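Substrate binding periplasmic protein (Ralstonia solanacearum, PDB 3LOP) probably binds amino acids such as leucine, which occupies its pocket, in the periplasm for delivery to a membrane transporter. Local coordinates at residues L319-Y322 and F328-D331; A29-D34 and R266-A271; G160-L165 and L170-M175; Q211-Y216 and L242-G247. All coordinates share one frame; numbering follows the deposited sequence.

Interaction 1 (L319-Y322 and F328-D331); sequences LRDY and FTVD
Tyr322 and Val330 pair in a small two-stranded antiparallel sheet, with a G1 beta bulge where Asp321 and Tyr322 both face Val330. Backbone bonds hold the pair together: Tyr322 N donates to Val330 O at 3.0 Å, and Val330 N donates back to Tyr322 O at 2.9 Å. The bulge residue Asp321 has positive phi (65°), as the first position of this bulge commonly does. Beside the pair, Thr329 CA makes a CA-H...O contact with Tyr322 O.

Charged groups collect on the side of Arg320 and Asp331. The guanidinium of Arg320 meets two carboxylates differently. Asp321 OD2 lies at its edge, in plane, and takes a hydrogen bond from Arg320 NH1 at 2.6 Å. Asp331 OD2 sits over a face, 3.6 Å from Arg320 NE, and is held by charge alone. Asp331 OD1 is hydrogen-bonded to Thr333 OG1.

On the other face Val330 packs on Val295 of helix 284-303, and the Tyr322 ring lies against Lys294 and Glu298 of the same helix.

Water joins the two acidic groups, with Asp321 OD1 and Asp331 OD2 4.3 Å apart. One water donates to both these oxygens; another links Asp321 OD1 to Thr329 OG1, 2.7 Å from the water oxygen.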
loop_
_atom_site.group_PDB
_atom_site.type_symbol
_atom_site.label_atom_id
_atom_site.label_comp_id
_atom_site.label_asym_id
_atom_site.label_seq_id
_atom_site.Cartn_x
_atom_site.Cartn_y
_atom_site.Cartn_z
ATOM N N LEU A 319 -19.614 7.840 1.172
ATOM C CA LEU A 319 -18.946 8.215 -0.069
ATOM C C LEU A 319 -19.355 7.167 -1.103
ATOM O O LEU A 319 -19.035 5.986 -0.950
ATOM C CB LEU A 319 -17.419 8.205 0.099
ATOM C CG LEU A 319 -16.782 9.296 0.963
ATOM C CD1 LEU A 319 -15.269 9.143 0.913
ATOM C CD2 LEU A 319 -17.185 10.678 0.460
ATOM N N ARG A 320 -20.070 7.595 -2.140
ATOM C CA ARG A 320 -20.529 6.681 -3.186
ATOM C C ARG A 320 -19.951 7.094 -4.531
ATOM O O ARG A 320 -20.476 7.982 -5.201
ATOM C CB ARG A 320 -22.064 6.685 -3.256
ATOM C CG ARG A 320 -22.677 5.652 -4.214
ATOM C CD ARG A 320 -22.266 4.243 -3.834
ATOM N NE ARG A 320 -23.222 3.214 -4.251
ATOM C CZ ARG A 320 -23.415 2.802 -5.501
ATOM N NH1 ARG A 320 -22.721 3.327 -6.502
ATOM N NH2 ARG A 320 -24.293 1.841 -5.746
ATOM N N ASP A 321 -18.857 6.445 -4.909
ATOM C CA ASP A 321 -18.170 6.711 -6.166
ATOM C C ASP A 321 -17.560 8.106 -6.253
ATOM O O ASP A 321 -17.634 8.766 -7.294
ATOM C CB ASP A 321 -19.113 6.482 -7.351
ATOM C CG ASP A 321 -19.763 5.114 -7.320
ATOM O OD1 ASP A 321 -19.036 4.107 -7.184
ATOM O OD2 ASP A 321 -21.004 5.048 -7.435
ATOM N N TYR A 322 -16.958 8.561 -5.160
ATOM C CA TYR A 322 -16.305 9.862 -5.166
ATOM C C TYR A 322 -15.083 9.724 -6.074
ATOM O O TYR A 322 -14.256 8.831 -5.881
ATOM C CB TYR A 322 -15.876 10.255 -3.749
ATOM C CG TYR A 322 -14.888 11.393 -3.724
ATOM C CD1 TYR A 322 -15.210 12.637 -4.267
ATOM C CD2 TYR A 322 -13.612 11.211 -3.198
ATOM C CE1 TYR A 322 -14.278 13.671 -4.290
ATOM C CE2 TYR A 322 -12.676 12.235 -3.215
ATOM C CZ TYR A 322 -13.011 13.459 -3.763
ATOM O OH TYR A 322 -12.069 14.464 -3.789
ATOM N N PHE A 328 -10.820 7.320 -10.863
ATOM C CA PHE A 328 -10.429 6.490 -9.731
ATOM C C PHE A 328 -11.432 6.872 -8.656
ATOM O O PHE A 328 -11.262 7.861 -7.944
ATOM C CB PHE A 328 -8.998 6.804 -9.281
ATOM C CG PHE A 328 -8.478 5.859 -8.234
ATOM C CD1 PHE A 328 -8.745 6.075 -6.886
ATOM C CD2 PHE A 328 -7.756 4.731 -8.602
ATOM C CE1 PHE A 328 -8.299 5.176 -5.917
ATOM C CE2 PHE A 328 -7.308 3.827 -7.645
ATOM C CZ PHE A 328 -7.581 4.050 -6.298
ATOM N N THR A 329 -12.496 6.083 -8.567
ATOM C CA THR A 329 -13.572 6.347 -7.624
ATOM C C THR A 329 -13.540 5.466 -6.391
ATOM O O THR A 329 -13.040 4.344 -6.425
ATOM C CB THR A 329 -14.934 6.175 -8.310
ATOM O OG1 THR A 329 -15.017 4.860 -8.876
ATOM C CG2 THR A 329 -15.103 7.206 -9.414
ATOM N N VAL A 330 -14.096 5.989 -5.304
ATOM C CA VAL A 330 -14.152 5.271 -4.045
ATOM C C VAL A 330 -15.597 5.163 -3.567
ATOM O O VAL A 330 -16.329 6.153 -3.531
ATOM C CB VAL A 330 -13.313 5.996 -2.974
ATOM C CG1 VAL A 330 -13.350 5.223 -1.670
ATOM C CG2 VAL A 330 -11.881 6.158 -3.464
ATOM N N ASP A 331 -16.004 3.947 -3.219
ATOM C CA ASP A 331 -17.352 3.688 -2.727
ATOM C C ASP A 331 -17.247 2.917 -1.414
ATOM O O ASP A 331 -16.905 1.733 -1.410
ATOM C CB ASP A 331 -18.139 2.875 -3.764
ATOM C CG ASP A 331 -19.486 2.405 -3.245
ATOM O OD1 ASP A 331 -19.947 2.939 -2.217
ATOM O OD2 ASP A 331 -20.088 1.504 -3.874
HETATM O O HOH W 1 -16.438 3.709 -6.905
HETATM O O HOH W 2 -19.693 1.622 -6.587
#

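Interaction 2 (A29-D34 and R266-A271); sequences ARLYFD and REFNRA. With EDO (1,2-ethanediol), chain C.
Leu31 sets a single methyl squarely over the ring of Phe268. Its CD2 lies 3.7 Å from the ring centroid of Phe268 and 10° off the ring normal, a CH-pi contact close to the ring axis. The two side chains cross at about a right angle. Leu31 has CG anti to the backbone N (chi1 175°), which carries both methyls out to helix 263-275. The other methyl, Leu31 CD1, lies 3.7 Å from Ala271 O, while Leu31 CG packs on Ala271 CB at 4.1 Å.

A polar link runs beside this apolar patch. Glu267 OE2 meets the edge of the Tyr32 ring, 3.7 Å from Tyr32 CE1, with the carboxylate nearly perpendicular to the ring. One water bridges the ends of these side chains. It donates to Glu267 OE2 at 2.6 Å and is hydrogen-bonded to Tyr32 OH at 2.8 Å. Glu267 OE1 forms a salt bridge with Lys294, and OE2 takes a hydrogen bond from Trp35 NE1. Phe290 of helix 284-303 meets the rings of both Tyr32 and Phe268, so a third helix closes the cluster.

The short segments cross at 74°, with axes 10.0 Å apart. This is helix packing on the outer layer of an alpha/beta lobe, as in periplasmic binding proteins: helix 19-38 lies between its sheet, at strand 47-53, and helix 263-275.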
loop_
_atom_site.group_PDB
_atom_site.type_symbol
_atom_site.label_atom_id
_atom_site.label_comp_id
_atom_site.label_asym_id
_atom_site.label_seq_id
_atom_site.Cartn_x
_atom_site.Cartn_y
_atom_site.Cartn_z
ATOM N N ALA A 29 0.756 12.242 1.647
ATOM C CA ALA A 29 -0.354 12.786 2.420
ATOM C C ALA A 29 -0.066 14.232 2.811
ATOM O O ALA A 29 -0.935 15.101 2.708
ATOM C CB ALA A 29 -0.591 11.935 3.667
ATOM N N ARG A 30 1.159 14.487 3.259
ATOM C CA ARG A 30 1.556 15.830 3.662
ATOM C C ARG A 30 1.461 16.760 2.457
ATOM O O ARG A 30 1.008 17.900 2.574
ATOM C CB ARG A 30 2.986 15.815 4.209
ATOM C CG ARG A 30 3.473 17.168 4.711
ATOM C CD ARG A 30 4.851 17.051 5.344
ATOM N NE ARG A 30 5.328 18.322 5.884
ATOM C CZ ARG A 30 5.706 19.361 5.145
ATOM N NH1 ARG A 30 5.669 19.285 3.821
ATOM N NH2 ARG A 30 6.129 20.474 5.729
ATOM N N LEU A 31 1.882 16.269 1.297
ATOM C CA LEU A 31 1.822 17.077 0.088
ATOM C C LEU A 31 0.380 17.458 -0.217
ATOM O O LEU A 31 0.081 18.622 -0.498
ATOM C CB LEU A 31 2.410 16.318 -1.106
ATOM C CG LEU A 31 2.283 17.043 -2.453
ATOM C CD1 LEU A 31 3.043 18.359 -2.416
ATOM C CD2 LEU A 31 2.814 16.150 -3.565
ATOM N N TYR A 32 -0.522 16.482 -0.165
ATOM C CA TYR A 32 -1.909 16.796 -0.462
ATOM C C TYR A 32 -2.486 17.821 0.506
ATOM O O TYR A 32 -3.143 18.774 0.089
ATOM C CB TYR A 32 -2.800 15.553 -0.449
ATOM C CG TYR A 32 -4.197 15.924 -0.878
ATOM C CD1 TYR A 32 -4.472 16.214 -2.217
ATOM C CD2 TYR A 32 -5.201 16.142 0.064
ATOM C CE1 TYR A 32 -5.703 16.728 -2.604
ATOM C CE2 TYR A 32 -6.438 16.656 -0.312
ATOM C CZ TYR A 32 -6.678 16.951 -1.646
ATOM O OH TYR A 32 -7.881 17.509 -2.016
ATOM N N PHE A 33 -2.249 17.636 1.799
ATOM C CA PHE A 33 -2.790 18.577 2.767
ATOM C C PHE A 33 -2.162 19.964 2.657
ATOM O O PHE A 33 -2.853 20.963 2.828
ATOM C CB PHE A 33 -2.667 18.017 4.187
ATOM C CG PHE A 33 -3.592 16.857 4.457
ATOM C CD1 PHE A 33 -4.929 16.918 4.076
ATOM C CD2 PHE A 33 -3.130 15.707 5.086
ATOM C CE1 PHE A 33 -5.792 15.850 4.316
ATOM C CE2 PHE A 33 -3.988 14.633 5.331
ATOM C CZ PHE A 33 -5.317 14.707 4.944
ATOM N N ASP A 34 -0.866 20.039 2.362
ATOM C CA ASP A 34 -0.229 21.347 2.202
ATOM C C ASP A 34 -0.855 22.040 0.992
ATOM O O ASP A 34 -1.107 23.238 1.011
ATOM C CB ASP A 34 1.282 21.213 1.977
ATOM C CG ASP A 34 2.040 20.876 3.247
ATOM O OD1 ASP A 34 1.507 21.123 4.349
ATOM O OD2 ASP A 34 3.186 20.381 3.143
ATOM N N ARG A 266 -1.239 14.330 -12.553
ATOM C CA ARG A 266 -1.077 15.734 -12.892
ATOM C C ARG A 266 -1.290 16.599 -11.655
ATOM O O ARG A 266 -0.540 17.548 -11.431
ATOM C CB ARG A 266 -2.032 16.150 -14.020
ATOM C CG ARG A 266 -1.496 15.757 -15.391
ATOM C CD ARG A 266 -2.228 16.418 -16.549
ATOM N NE ARG A 266 -3.526 15.815 -16.830
ATOM C CZ ARG A 266 -4.691 16.328 -16.450
ATOM N NH1 ARG A 266 -4.727 17.462 -15.764
ATOM N NH2 ARG A 266 -5.820 15.714 -16.773
ATOM N N GLU A 267 -2.292 16.272 -10.840
ATOM C CA GLU A 267 -2.527 17.065 -9.637
ATOM C C GLU A 267 -1.359 16.924 -8.661
ATOM O O GLU A 267 -0.965 17.889 -8.002
ATOM C CB GLU A 267 -3.837 16.663 -8.941
ATOM C CG GLU A 267 -4.216 17.667 -7.843
ATOM C CD GLU A 267 -5.426 17.277 -7.017
ATOM O OE1 GLU A 267 -6.019 16.207 -7.265
ATOM O OE2 GLU A 267 -5.782 18.057 -6.106
ATOM N N PHE A 268 -0.800 15.720 -8.574
ATOM C CA PHE A 268 0.330 15.472 -7.689
ATOM C C PHE A 268 1.504 16.360 -8.104
ATOM O O PHE A 268 2.116 17.016 -7.266
ATOM C CB PHE A 268 0.733 13.989 -7.754
ATOM C CG PHE A 268 1.819 13.602 -6.783
ATOM C CD1 PHE A 268 3.146 13.965 -7.006
ATOM C CD2 PHE A 268 1.513 12.854 -5.648
ATOM C CE1 PHE A 268 4.154 13.585 -6.114
ATOM C CE2 PHE A 268 2.510 12.471 -4.752
ATOM C CZ PHE A 268 3.833 12.837 -4.986
ATOM N N ASN A 269 1.802 16.389 -9.400
ATOM C CA ASN A 269 2.906 17.207 -9.889
ATOM C C ASN A 269 2.641 18.698 -9.729
ATOM O O ASN A 269 3.559 19.462 -9.431
ATOM C CB ASN A 269 3.217 16.875 -11.353
ATOM C CG ASN A 269 3.945 15.558 -11.498
ATOM O OD1 ASN A 269 4.730 15.179 -10.627
ATOM N ND2 ASN A 269 3.706 14.862 -12.598
ATOM N N ARG A 270 1.393 19.117 -9.924
ATOM C CA ARG A 270 1.060 20.528 -9.755
ATOM C C ARG A 270 1.187 20.891 -8.278
ATOM O O ARG A 270 1.684 21.962 -7.931
ATOM C CB ARG A 270 -0.363 20.829 -10.248
ATOM C CG ARG A 270 -0.558 20.789 -11.770
ATOM C CD ARG A 270 0.469 21.648 -12.505
ATOM N NE ARG A 270 1.654 20.876 -12.875
ATOM C CZ ARG A 270 2.901 21.340 -12.846
ATOM N NH1 ARG A 270 3.146 22.581 -12.457
ATOM N NH2 ARG A 270 3.909 20.558 -13.216
ATOM N N ALA A 271 0.745 19.989 -7.407
ATOM C CA ALA A 271 0.825 20.220 -5.969
ATOM C C ALA A 271 2.279 20.334 -5.517
ATOM O O ALA A 271 2.632 21.228 -4.747
ATOM C CB ALA A 271 0.124 19.085 -5.216
HETATM C C1 EDO C . -0.532 19.639 6.480
HETATM O O1 EDO C . 0.513 18.757 6.063
HETATM C C2 EDO C . -0.027 20.535 7.603
HETATM O O2 EDO C . 0.189 19.749 8.772
HETATM O O HOH W 3 -7.811 18.613 -4.548
#

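Interaction 3 (G160-L165 and L170-M175); sequences GVERTL and LAITAM
Leu165 and Ile172 form the apolar centre, with Leu165 CD1 4.0 Å from Ile172 CG1. The same CD1 also reaches the backbone between Ala171 and Ile172. Val161, one helical turn earlier, sends its CG1 to Ile172 CG1 at 3.9 Å, and the two side chains cross at about a right angle. Ile172 has CG1 beside its backbone N (chi1 -65°), and its extended CG1-CD1 arm reaches both Val161 and Glu162. There CD1 of Ile172 touches the aliphatic CG of Glu162 at 3.4 Å, a close approach. Leu170 packs against Leu165 where the chain leaves the helix, CB to CB at 4.0 Å.

The polar edge is mostly backbone. Leu170 N donates to Leu165 O at 2.9 Å, approaching from above the carbonyl plane. A water donates to both Glu162 O and Leu170 O, joining the helix to the chain that leaves it. Farther along, the CE methyl of selenomethionine Met175 lies near Glu162 OE2.

The contact belongs to a beta-alpha-beta crossover of strand 144-149, helix 152-166 and strand 174-178. Leu165 and Ile172 also touch strand 144-149, while helix 125-138 packs against Leu165 and Thr164 of the helix.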
loop_
_atom_site.group_PDB
_atom_site.type_symbol
_atom_site.label_atom_id
_atom_site.label_comp_id
_atom_site.label_asym_id
_atom_site.label_seq_id
_atom_site.Cartn_x
_atom_site.Cartn_y
_atom_site.Cartn_z
ATOM N N GLY A 160 -3.329 -16.947 -0.206
ATOM C CA GLY A 160 -3.902 -16.433 -1.436
ATOM C C GLY A 160 -3.426 -17.156 -2.680
ATOM O O GLY A 160 -4.230 -17.539 -3.527
ATOM N N VAL A 161 -2.115 -17.343 -2.796
ATOM C CA VAL A 161 -1.559 -18.029 -3.951
ATOM C C VAL A 161 -2.034 -19.479 -3.993
ATOM O O VAL A 161 -2.354 -20.000 -5.063
ATOM C CB VAL A 161 -0.011 -17.979 -3.935
ATOM C CG1 VAL A 161 0.552 -18.856 -5.040
ATOM C CG2 VAL A 161 0.462 -16.544 -4.129
ATOM N N GLU A 162 -2.095 -20.126 -2.832
ATOM C CA GLU A 162 -2.546 -21.514 -2.771
ATOM C C GLU A 162 -3.998 -21.628 -3.223
ATOM O O GLU A 162 -4.363 -22.568 -3.929
ATOM C CB GLU A 162 -2.416 -22.067 -1.348
ATOM C CG GLU A 162 -0.990 -22.126 -0.832
ATOM C CD GLU A 162 -0.885 -22.794 0.527
ATOM O OE1 GLU A 162 -1.669 -22.434 1.432
ATOM O OE2 GLU A 162 -0.013 -23.675 0.692
ATOM N N ARG A 163 -4.819 -20.666 -2.815
ATOM C CA ARG A 163 -6.233 -20.670 -3.175
ATOM C C ARG A 163 -6.422 -20.551 -4.683
ATOM O O ARG A 163 -7.182 -21.311 -5.286
ATOM C CB ARG A 163 -6.958 -19.522 -2.469
ATOM C CG ARG A 163 -8.456 -19.468 -2.742
ATOM C CD ARG A 163 -9.106 -18.351 -1.944
ATOM N NE ARG A 163 -8.853 -18.505 -0.514
ATOM C CZ ARG A 163 -9.183 -17.608 0.409
ATOM N NH1 ARG A 163 -9.786 -16.480 0.057
ATOM N NH2 ARG A 163 -8.905 -17.836 1.686
ATOM N N THR A 164 -5.728 -19.595 -5.292
ATOM C CA THR A 164 -5.834 -19.388 -6.727
ATOM C C THR A 164 -5.321 -20.606 -7.489
ATOM O O THR A 164 -5.952 -21.064 -8.439
ATOM C CB THR A 164 -5.042 -18.138 -7.166
ATOM O OG1 THR A 164 -5.512 -16.997 -6.434
ATOM C CG2 THR A 164 -5.231 -17.880 -8.661
ATOM N N LEU A 165 -4.184 -21.146 -7.065
ATOM C CA LEU A 165 -3.627 -22.308 -7.747
ATOM C C LEU A 165 -4.521 -23.536 -7.616
ATOM O O LEU A 165 -4.638 -24.326 -8.555
ATOM C CB LEU A 165 -2.223 -22.615 -7.219
ATOM C CG LEU A 165 -1.138 -21.614 -7.632
ATOM C CD1 LEU A 165 0.200 -22.020 -7.016
ATOM C CD2 LEU A 165 -1.036 -21.567 -9.155
ATOM N N LEU A 170 -3.487 -26.871 -9.157
ATOM C CA LEU A 170 -2.048 -26.691 -8.993
ATOM C C LEU A 170 -1.732 -26.344 -7.542
ATOM O O LEU A 170 -2.628 -26.045 -6.757
ATOM C CB LEU A 170 -1.543 -25.566 -9.906
ATOM C CG LEU A 170 -1.618 -25.792 -11.418
ATOM C CD1 LEU A 170 -1.352 -24.481 -12.142
ATOM C CD2 LEU A 170 -0.610 -26.854 -11.837
ATOM N N ALA A 171 -0.453 -26.397 -7.189
ATOM C CA ALA A 171 -0.022 -26.069 -5.837
ATOM C C ALA A 171 1.351 -25.414 -5.897
ATOM O O ALA A 171 2.069 -25.552 -6.886
ATOM C CB ALA A 171 0.035 -27.331 -4.981
ATOM N N ILE A 172 1.707 -24.691 -4.841
ATOM C CA ILE A 172 3.003 -24.027 -4.780
ATOM C C ILE A 172 4.122 -25.063 -4.843
ATOM O O ILE A 172 4.076 -26.081 -4.151
ATOM C CB ILE A 172 3.130 -23.202 -3.483
ATOM C CG1 ILE A 172 2.100 -22.069 -3.502
ATOM C CG2 ILE A 172 4.544 -22.645 -3.345
ATOM C CD1 ILE A 172 2.023 -21.290 -2.206
ATOM N N THR A 173 5.120 -24.800 -5.682
ATOM C CA THR A 173 6.247 -25.711 -5.850
ATOM C C THR A 173 7.278 -25.567 -4.739
ATOM O O THR A 173 7.844 -26.557 -4.273
ATOM C CB THR A 173 6.944 -25.482 -7.209
ATOM O OG1 THR A 173 6.077 -25.919 -8.261
ATOM C CG2 THR A 173 8.257 -26.252 -7.283
ATOM N N ALA A 174 7.524 -24.332 -4.319
ATOM C CA ALA A 174 8.497 -24.069 -3.268
ATOM C C ALA A 174 8.201 -22.737 -2.607
ATOM O O ALA A 174 7.679 -21.824 -3.242
ATOM C CB ALA A 174 9.906 -24.055 -3.856
HETATM N N MSE A 175 8.524 -22.633 -1.323
HETATM C CA MSE A 175 8.316 -21.393 -0.597
HETATM C C MSE A 175 9.474 -21.169 0.361
HETATM O O MSE A 175 10.096 -22.121 0.839
HETATM C CB MSE A 175 6.982 -21.413 0.164
HETATM C CG MSE A 175 6.831 -22.527 1.182
HETATM SE SE MSE A 175 5.119 -22.434 2.094
HETATM C CE MSE A 175 4.007 -23.174 0.702
HETATM O O HOH W 4 -2.821 -24.885 -4.157
#

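Interaction 4 (Q211-Y216 and L242-G247); sequences QFVRQY and LDAVRG
Val213 and Ala244 join two helices of the alpha/beta lobe built on the parallel sheet 174-178, 144-149, 199-203 and 224-227. Helix 206-218 follows strand 199-203. The short helix 242-245 comes after helix 233-240.

The contact is small and apolar. One branch of Val213 does the work. Its CG1 lies anti to the backbone N (chi1 174°) and points into the short helix. There it meets three groups: Ala244 O at 3.6 Å, Ala244 CB at 3.9 Å and Val245 CG2 at 4.0 Å. Ala244 CB points back at helix 206-218 and lies 4.2 Å from Arg214 CA. The backbones are close here, Arg214 CA and Ala244 CA 5.8 Å apart, consistent with the small alanine side chain.

Neighbours extend the packing. Val213 also touches Leu202 of the central sheet, and Val245 packs on Leu236 and Ala240 of helix 233-240. The long Arg214 side chain is tied to that helix as well, through a hydrogen bond from NH2 to Val239 O.

The short helix ends at Val245; Arg246 is the first residue to leave helical backbone angles. The Arg246 side chain folds back in a salt bridge: Arg246 NH1 donates to Asp243 OD1 at 3.0 Å, meeting the carboxylate on its anti side.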
loop_
_atom_site.group_PDB
_atom_site.type_symbol
_atom_site.label_atom_id
_atom_site.label_comp_id
_atom_site.label_asym_id
_atom_site.label_seq_id
_atom_site.Cartn_x
_atom_site.Cartn_y
_atom_site.Cartn_z
ATOM N N GLN A 211 16.330 -6.830 -2.160
ATOM C CA GLN A 211 17.512 -7.634 -1.891
ATOM C C GLN A 211 17.365 -9.027 -2.488
ATOM O O GLN A 211 18.317 -9.572 -3.049
ATOM C CB GLN A 211 17.767 -7.722 -0.388
ATOM C CG GLN A 211 18.274 -6.419 0.203
ATOM C CD GLN A 211 19.642 -6.037 -0.333
ATOM O OE1 GLN A 211 20.089 -4.903 -0.171
ATOM N NE2 GLN A 211 20.319 -6.991 -0.968
ATOM N N PHE A 212 16.172 -9.604 -2.382
ATOM C CA PHE A 212 15.955 -10.927 -2.946
ATOM C C PHE A 212 16.141 -10.890 -4.462
ATOM O O PHE A 212 16.855 -11.715 -5.031
ATOM C CB PHE A 212 14.545 -11.441 -2.635
ATOM C CG PHE A 212 14.252 -12.774 -3.259
ATOM C CD1 PHE A 212 14.568 -13.954 -2.593
ATOM C CD2 PHE A 212 13.735 -12.850 -4.549
ATOM C CE1 PHE A 212 14.379 -15.192 -3.211
ATOM C CE2 PHE A 212 13.543 -14.079 -5.174
ATOM C CZ PHE A 212 13.867 -15.253 -4.503
ATOM N N VAL A 213 15.496 -9.932 -5.118
ATOM C CA VAL A 213 15.597 -9.819 -6.568
ATOM C C VAL A 213 17.033 -9.617 -7.047
ATOM O O VAL A 213 17.482 -10.302 -7.966
ATOM C CB VAL A 213 14.706 -8.673 -7.101
ATOM C CG1 VAL A 213 14.935 -8.472 -8.591
ATOM C CG2 VAL A 213 13.243 -9.007 -6.850
ATOM N N ARG A 214 17.759 -8.691 -6.426
ATOM C CA ARG A 214 19.139 -8.441 -6.830
ATOM C C ARG A 214 20.002 -9.690 -6.698
ATOM O O ARG A 214 20.716 -10.064 -7.630
ATOM C CB ARG A 214 19.757 -7.311 -5.995
ATOM C CG ARG A 214 21.229 -7.047 -6.327
ATOM C CD ARG A 214 21.850 -5.972 -5.437
ATOM N NE ARG A 214 21.485 -4.612 -5.829
ATOM C CZ ARG A 214 21.896 -4.009 -6.941
ATOM N NH1 ARG A 214 22.694 -4.641 -7.792
ATOM N NH2 ARG A 214 21.521 -2.762 -7.198
ATOM N N GLN A 215 19.934 -10.331 -5.537
ATOM C CA GLN A 215 20.723 -11.532 -5.268
ATOM C C GLN A 215 20.307 -12.733 -6.105
ATOM O O GLN A 215 21.154 -13.469 -6.609
ATOM C CB GLN A 215 20.634 -11.883 -3.782
ATOM C CG GLN A 215 21.317 -10.871 -2.871
ATOM C CD GLN A 215 20.996 -11.088 -1.405
ATOM O OE1 GLN A 215 21.026 -12.214 -0.911
ATOM N NE2 GLN A 215 20.698 -10.003 -0.696
ATOM N N TYR A 216 19.003 -12.942 -6.244
ATOM C CA TYR A 216 18.494 -14.064 -7.024
ATOM C C TYR A 216 18.991 -13.986 -8.466
ATOM O O TYR A 216 19.505 -14.967 -9.005
ATOM C CB TYR A 216 16.961 -14.070 -6.994
ATOM C CG TYR A 216 16.319 -15.166 -7.819
ATOM C CD1 TYR A 216 16.393 -16.501 -7.424
ATOM C CD2 TYR A 216 15.656 -14.868 -9.009
ATOM C CE1 TYR A 216 15.824 -17.514 -8.197
ATOM C CE2 TYR A 216 15.085 -15.869 -9.785
ATOM C CZ TYR A 216 15.175 -17.189 -9.376
ATOM O OH TYR A 216 14.631 -18.182 -10.162
ATOM N N LEU A 242 18.013 -2.201 -12.449
ATOM C CA LEU A 242 17.184 -2.509 -13.606
ATOM C C LEU A 242 17.543 -3.842 -14.269
ATOM O O LEU A 242 16.667 -4.534 -14.782
ATOM C CB LEU A 242 17.276 -1.371 -14.627
ATOM C CG LEU A 242 16.282 -1.419 -15.789
ATOM C CD1 LEU A 242 14.853 -1.475 -15.251
ATOM C CD2 LEU A 242 16.476 -0.192 -16.660
ATOM N N ASP A 243 18.822 -4.209 -14.263
ATOM C CA ASP A 243 19.222 -5.473 -14.878
ATOM C C ASP A 243 18.478 -6.659 -14.269
ATOM O O ASP A 243 18.163 -7.627 -14.962
ATOM C CB ASP A 243 20.730 -5.711 -14.733
ATOM C CG ASP A 243 21.559 -4.819 -15.638
ATOM O OD1 ASP A 243 20.997 -4.217 -16.577
ATOM O OD2 ASP A 243 22.786 -4.737 -15.420
ATOM N N ALA A 244 18.201 -6.586 -12.972
ATOM C CA ALA A 244 17.508 -7.671 -12.291
ATOM C C ALA A 244 16.000 -7.468 -12.276
ATOM O O ALA A 244 15.244 -8.436 -12.198
ATOM C CB ALA A 244 18.024 -7.801 -10.853
ATOM N N VAL A 245 15.572 -6.217 -12.386
ATOM C CA VAL A 245 14.154 -5.882 -12.316
ATOM C C VAL A 245 13.358 -5.768 -13.616
ATOM O O VAL A 245 12.147 -5.970 -13.603
ATOM C CB VAL A 245 13.962 -4.582 -11.486
ATOM C CG1 VAL A 245 12.495 -4.208 -11.403
ATOM C CG2 VAL A 245 14.522 -4.791 -10.082
ATOM N N ARG A 246 14.000 -5.449 -14.738
ATOM C CA ARG A 246 13.230 -5.339 -15.975
ATOM C C ARG A 246 12.435 -6.626 -16.214
ATOM O O ARG A 246 12.960 -7.733 -16.059
ATOM C CB ARG A 246 14.138 -5.016 -17.179
ATOM C CG ARG A 246 15.281 -5.985 -17.453
ATOM C CD ARG A 246 15.961 -5.653 -18.790
ATOM N NE ARG A 246 16.495 -4.291 -18.838
ATOM C CZ ARG A 246 17.752 -3.964 -18.547
ATOM N NH1 ARG A 246 18.620 -4.901 -18.188
ATOM N NH2 ARG A 246 18.143 -2.695 -18.605
ATOM N N GLY A 247 11.157 -6.469 -16.549
ATOM C CA GLY A 247 10.298 -7.616 -16.793
ATOM C C GLY A 247 9.393 -7.962 -15.622
ATOM O O GLY A 247 8.442 -8.731 -15.773
#

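How the interactions relate
From the N terminus, helix 19-38 comes first, but its partner is helix 263-275: segments 29-34 and 266-271 are 232 residues apart at their closest ends. Interaction 2 therefore closes a long loop. Interactions 3 and 4 are both nested within it, in series. Interaction 3 closes a short turn after helix 152-166; interaction 4 joins helices 206-218 and 242-245. Their centres are about 22 Å apart, and both belong to the lobe with the four-stranded sheet. The chain then returns to the first lobe, where interaction 2 closes. Interaction 1 follows as a separate local hairpin. Helix 284-303 touches both interactions 1 and 2, whose nearest atoms are about 5 Å apart.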